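Local coordinates for protein carbohydrate binding module E1 (Uncultured bacterium, PDB 5KLE) that binds cello-oligosaccharides such as cellopentaose and, as a carbohydrate-binding module, probably recognises the glucan chains of cellulose, at residues 59-64 against 69-74; 6-11 against 53-58. All coordinates share one frame; numbering follows the deposited sequence.

Contact 1. Residues 59-64 against 69-74; sequences QGITNT and TTVANA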
loop_
_atom_site.group_PDB
_atom_site.type_symbol
_atom_site.label_atom_id
_atom_site.label_comp_id
_atom_site.label_asym_id
_atom_site.label_seq_id
_atom_site.Cartn_x
_atom_site.Cartn_y
_atom_site.Cartn_z
ATOM N N GLN A 59 2.054 -9.580 -5.162
ATOM C CA GLN A 59 1.764 -10.134 -3.841
ATOM C C GLN A 59 3.041 -10.221 -3.019
ATOM O O GLN A 59 4.146 -10.368 -3.567
ATOM C CB GLN A 59 1.195 -11.547 -3.972
ATOM C CG GLN A 59 -0.024 -11.662 -4.868
ATOM C CD GLN A 59 -1.263 -11.126 -4.166
ATOM O OE1 GLN A 59 -1.730 -11.665 -3.142
ATOM N NE2 GLN A 59 -1.817 -10.067 -4.716
ATOM N N GLY A 60 2.900 -10.127 -1.700
ATOM C CA GLY A 60 4.055 -10.283 -0.827
ATOM C C GLY A 60 5.086 -9.172 -0.923
ATOM O O GLY A 60 6.288 -9.434 -0.741
ATOM N N ILE A 61 4.661 -7.941 -1.216
ATOM C CA ILE A 61 5.544 -6.780 -1.194
ATOM C C ILE A 61 5.965 -6.507 0.243
ATOM O O ILE A 61 5.133 -6.545 1.142
ATOM C CB ILE A 61 4.764 -5.563 -1.741
ATOM C CG1 ILE A 61 4.232 -5.807 -3.163
ATOM C CG2 ILE A 61 5.588 -4.270 -1.654
ATOM C CD1 ILE A 61 2.981 -4.995 -3.435
ATOM N N THR A 62 7.233 -6.168 0.472
ATOM C CA THR A 62 7.695 -5.853 1.820
ATOM C C THR A 62 8.354 -4.482 1.863
ATOM O O THR A 62 8.952 -4.022 0.881
ATOM C CB THR A 62 8.692 -6.905 2.365
ATOM O OG1 THR A 62 9.845 -7.006 1.493
ATOM C CG2 THR A 62 8.017 -8.255 2.459
ATOM N N ASN A 63 8.291 -3.846 3.041
ATOM C CA ASN A 63 9.005 -2.600 3.290
ATOM C C ASN A 63 9.590 -2.635 4.697
ATOM O O ASN A 63 8.920 -3.071 5.652
ATOM C CB ASN A 63 8.030 -1.416 3.138
ATOM C CG ASN A 63 8.707 -0.059 3.377
ATOM O OD1 ASN A 63 8.809 0.436 4.512
ATOM N ND2 ASN A 63 9.201 0.552 2.291
ATOM N N THR A 64 10.848 -2.203 4.836
ATOM C CA THR A 64 11.560 -2.256 6.121
ATOM C C THR A 64 11.178 -1.158 7.109
ATOM O O THR A 64 11.542 -1.276 8.288
ATOM C CB THR A 64 13.067 -2.088 5.896
ATOM O OG1 THR A 64 13.311 -0.825 5.228
ATOM C CG2 THR A 64 13.597 -3.214 5.036
ATOM N N THR A 69 10.118 1.036 -1.192
ATOM C CA THR A 69 10.042 -0.210 -1.947
ATOM C C THR A 69 9.498 0.114 -3.328
ATOM O O THR A 69 8.402 0.673 -3.449
ATOM C CB THR A 69 9.094 -1.176 -1.237
ATOM O OG1 THR A 69 9.620 -1.472 0.062
ATOM C CG2 THR A 69 8.995 -2.464 -2.030
ATOM N N THR A 70 10.239 -0.268 -4.369
ATOM C CA THR A 70 9.754 -0.162 -5.740
ATOM C C THR A 70 8.941 -1.410 -6.076
ATOM O O THR A 70 9.382 -2.537 -5.790
ATOM C CB THR A 70 10.942 -0.013 -6.695
ATOM O OG1 THR A 70 11.638 1.187 -6.363
ATOM C CG2 THR A 70 10.493 0.051 -8.132
ATOM N N VAL A 71 7.738 -1.223 -6.635
ATOM C CA VAL A 71 6.868 -2.353 -6.988
ATOM C C VAL A 71 6.723 -2.390 -8.509
ATOM O O VAL A 71 5.871 -1.698 -9.092
ATOM C CB VAL A 71 5.501 -2.249 -6.300
ATOM C CG1 VAL A 71 4.640 -3.482 -6.631
ATOM C CG2 VAL A 71 5.663 -2.101 -4.779
ATOM N N ALA A 72 7.543 -3.202 -9.176
ATOM C CA ALA A 72 7.398 -3.372 -10.612
ATOM C C ALA A 72 6.105 -4.124 -10.930
ATOM O O ALA A 72 5.564 -4.872 -10.104
ATOM C CB ALA A 72 8.602 -4.131 -11.194
ATOM N N ASN A 73 5.570 -3.858 -12.104
ATOM C CA ASN A 73 4.444 -4.624 -12.624
ATOM C C ASN A 73 3.122 -4.324 -11.918
ATOM O O ASN A 73 2.196 -5.133 -11.979
ATOM C CB ASN A 73 4.720 -6.138 -12.622
ATOM C CG ASN A 73 6.042 -6.497 -13.280
ATOM O OD1 ASN A 73 6.410 -5.943 -14.323
ATOM N ND2 ASN A 73 6.772 -7.424 -12.664
ATOM N N ALA A 74 2.991 -3.185 -11.250
ATOM C CA ALA A 74 1.691 -2.723 -10.780
ATOM C C ALA A 74 1.006 -1.942 -11.899
ATOM O O ALA A 74 1.625 -1.081 -12.534
ATOM C CB ALA A 74 1.859 -1.852 -9.534
HETATM O O HOH W 1 12.062 -1.885 2.241
#
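Three groups grip the hydroxyl of Thr-69. Its OG1 donates to the backbone carbonyl of the facing strand, lying 2.8 Å from Thr-62 O and only slightly tilted from the carbonyl plane, with a C=O...donor angle of 134°. The same oxygen accepts a hydrogen bond from the Asn-63 amide, whose ND2 stands 3.0 Å from OG1, with a moderately bent N-H...O angle of 148° and the oxygen somewhat out of the amide plane. A water completes the set: it donates to Thr-69 OG1 at 3.3 Å while accepting from Thr-64 N at 2.9 Å, linking the backbone just beyond strand 61-63 to the same hydroxyl. With CG anti to the backbone N (chi1 -180°), the amide of Asn-63 is brought near Thr-69 although its CB does not point there. Further bonds, from ND2 to Gly-67 O and from Gly-65 N to OD1, fix how that amide is turned. Apolar groups take over farther along. Ile-61 CG2 rests 3.8 Å from Val-71 CG2 and also reaches Thr-69 CG2, while Ile-61 CD1 lies 3.9 Å from Val-71 CG1; the isoleucine and valine side chains meet at about a right angle. Replacing Thr-69 with a valine would probably leave Thr-62 O without this donor and the Asn-63 amide without one of its acceptors. The axes of segments 61-63 and 69-71 approach to 7.7 Å and run nearly antiparallel; these edge strands of different sheets close one margin of a beta-sandwich, and a G1 beta bulge, Gly-60 and Ile-61 both facing Tyr-52, lies at the aliphatic end. Trp-68 of the nearby glycan pocket immediately precedes Thr-69, whose hydroxyl, donating once and accepting twice, satisfies the polar end, while the aliphatic pairing belongs to the interior.

Contact 2. Residues 6-11 against 53-58; sequences ASCGSG and NITSGP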
loop_
_atom_site.group_PDB
_atom_site.type_symbol
_atom_site.label_atom_id
_atom_site.label_comp_id
_atom_site.label_asym_id
_atom_site.label_seq_id
_atom_site.Cartn_x
_atom_site.Cartn_y
_atom_site.Cartn_z
ATOM N N ALA A 6 -12.306 -9.700 4.523
ATOM C CA ALA A 6 -10.849 -9.780 4.518
ATOM C C ALA A 6 -10.287 -9.415 3.153
ATOM O O ALA A 6 -9.188 -8.837 3.064
ATOM C CB ALA A 6 -10.377 -11.170 4.936
ATOM N N SER A 7 -11.031 -9.721 2.087
ATOM C CA SER A 7 -10.669 -9.265 0.761
ATOM C C SER A 7 -10.537 -7.739 0.765
ATOM O O SER A 7 -11.093 -7.040 1.618
ATOM C CB SER A 7 -11.750 -9.678 -0.252
ATOM O OG SER A 7 -12.909 -8.868 -0.098
ATOM N N CYS A 8 -9.805 -7.232 -0.225
ATOM C CA CYS A 8 -9.571 -5.806 -0.404
ATOM C C CYS A 8 -9.832 -5.461 -1.855
ATOM O O CYS A 8 -9.272 -6.097 -2.762
ATOM C CB CYS A 8 -8.115 -5.485 -0.012
ATOM S SG CYS A 8 -7.540 -3.801 -0.411
ATOM N N GLY A 9 -10.686 -4.468 -2.078
ATOM C CA GLY A 9 -10.982 -4.077 -3.446
ATOM C C GLY A 9 -11.918 -2.897 -3.492
ATOM O O GLY A 9 -12.173 -2.238 -2.479
ATOM N N SER A 10 -12.440 -2.646 -4.699
ATOM C CA SER A 10 -13.221 -1.425 -4.889
ATOM C C SER A 10 -14.502 -1.379 -4.067
ATOM O O SER A 10 -15.095 -0.299 -3.970
ATOM C CB SER A 10 -13.554 -1.203 -6.360
ATOM O OG SER A 10 -14.450 -2.232 -6.852
ATOM N N GLY A 11 -14.971 -2.498 -3.514
ATOM C CA GLY A 11 -16.184 -2.449 -2.707
ATOM C C GLY A 11 -15.969 -2.324 -1.193
ATOM O O GLY A 11 -16.966 -2.235 -0.465
ATOM N N ASN A 53 -0.324 -6.812 -0.241
ATOM C CA ASN A 53 -0.792 -7.501 -1.451
ATOM C C ASN A 53 -1.636 -6.530 -2.266
ATOM O O ASN A 53 -2.543 -5.890 -1.717
ATOM C CB ASN A 53 -1.709 -8.694 -1.131
ATOM C CG ASN A 53 -0.989 -9.858 -0.471
ATOM O OD1 ASN A 53 0.220 -10.012 -0.605
ATOM N ND2 ASN A 53 -1.756 -10.726 0.219
ATOM N N ILE A 54 -1.384 -6.455 -3.580
ATOM C CA ILE A 54 -2.190 -5.622 -4.478
ATOM C C ILE A 54 -3.236 -6.509 -5.135
ATOM O O ILE A 54 -2.898 -7.568 -5.692
ATOM C CB ILE A 54 -1.312 -4.953 -5.551
ATOM C CG1 ILE A 54 -0.331 -4.001 -4.883
ATOM C CG2 ILE A 54 -2.182 -4.246 -6.599
ATOM C CD1 ILE A 54 0.633 -3.295 -5.834
ATOM N N THR A 55 -4.508 -6.098 -5.079
ATOM C CA THR A 55 -5.567 -6.949 -5.643
ATOM C C THR A 55 -5.343 -7.141 -7.137
ATOM O O THR A 55 -5.133 -6.179 -7.880
ATOM C CB THR A 55 -6.929 -6.330 -5.367
ATOM O OG1 THR A 55 -7.027 -6.171 -3.943
ATOM C CG2 THR A 55 -8.079 -7.265 -5.858
ATOM N N SER A 56 -5.321 -8.404 -7.557
ATOM C CA SER A 56 -5.068 -8.781 -8.954
ATOM C C SER A 56 -3.708 -8.321 -9.440
ATOM O O SER A 56 -3.491 -8.196 -10.655
ATOM C CB SER A 56 -6.167 -8.283 -9.889
ATOM O OG SER A 56 -7.439 -8.773 -9.491
ATOM N N GLY A 57 -2.763 -8.141 -8.518
ATOM C CA GLY A 57 -1.439 -7.671 -8.873
ATOM C C GLY A 57 -0.380 -8.241 -7.955
ATOM O O GLY A 57 -0.569 -9.297 -7.340
ATOM N N PRO A 58 0.750 -7.553 -7.837
ATOM C CA PRO A 58 1.886 -8.102 -7.077
ATOM C C PRO A 58 1.525 -8.444 -5.632
ATOM O O PRO A 58 0.792 -7.712 -4.957
ATOM C CB PRO A 58 2.926 -6.980 -7.149
ATOM C CG PRO A 58 2.655 -6.322 -8.445
ATOM C CD PRO A 58 1.127 -6.326 -8.565
#
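The 53-58 segment meets Cys-8 through Thr-55, just beyond the end of strand 50-54. At the start of the segment, Asn-53 is paired through its backbone with Lys-82 of strand 77-86. Ile-54 follows with its CB pointing away from the 6-11 loop, and its side chain packs on Val-71 of the other sheet. Thr-55 turns back toward the loop: OG1 lies anti to its carbonyl carbon (chi1 -57°) and donates to the backbone carbonyl of Cys-8, with a short 2.5 Å between OG1 and Cys-8 O. The donor stands well above the carbonyl plane, 40° out of it, and the methyl CG2 comes within 3.5 Å of Cys-8 O as well. The N-terminal loop thereby lies across the outer face of the mixed sheet of the beta-sandwich, over its central strand 77-86, where a weak hydrogen bond also runs between Thr-55 OG1 and Tyr-80 O, and the disulfide from Cys-8 to Cys-30 ties the loop to strand 30-35 on the other side. The cysteine CB points toward Thr-55 and approaches its OG1 to 4.1 Å. Ser-56, with positive phi, occupies the third position of a type II beta turn running from Ile-54 to Gly-57, closed by Gly-57 N bonding Ile-54 O at 2.9 Å. Pro-58 follows, its O accepting from Ile-54 N.

Overall arrangement
Both contacts involve the five-stranded mixed sheet and follow one another along the chain, with their centres about 14 Å apart. Contact 1 is largely buried and joins that sheet to the four-stranded one, pairing an aliphatic patch with a side-chain hydroxyl held by several partners. Contact 2 is smaller and nearer the surface; it fastens the irregular N-terminal loop through one short hydroxyl-to-carbonyl bond, beside a disulfide. Strands 50-54 and 61-63 are neighbours in the sheet, and the two contacts touch where Gly-60 N makes a probable hydrogen bond to Asn-53 OD1. Of the two, contact 1 lies on the side toward the bound sugar.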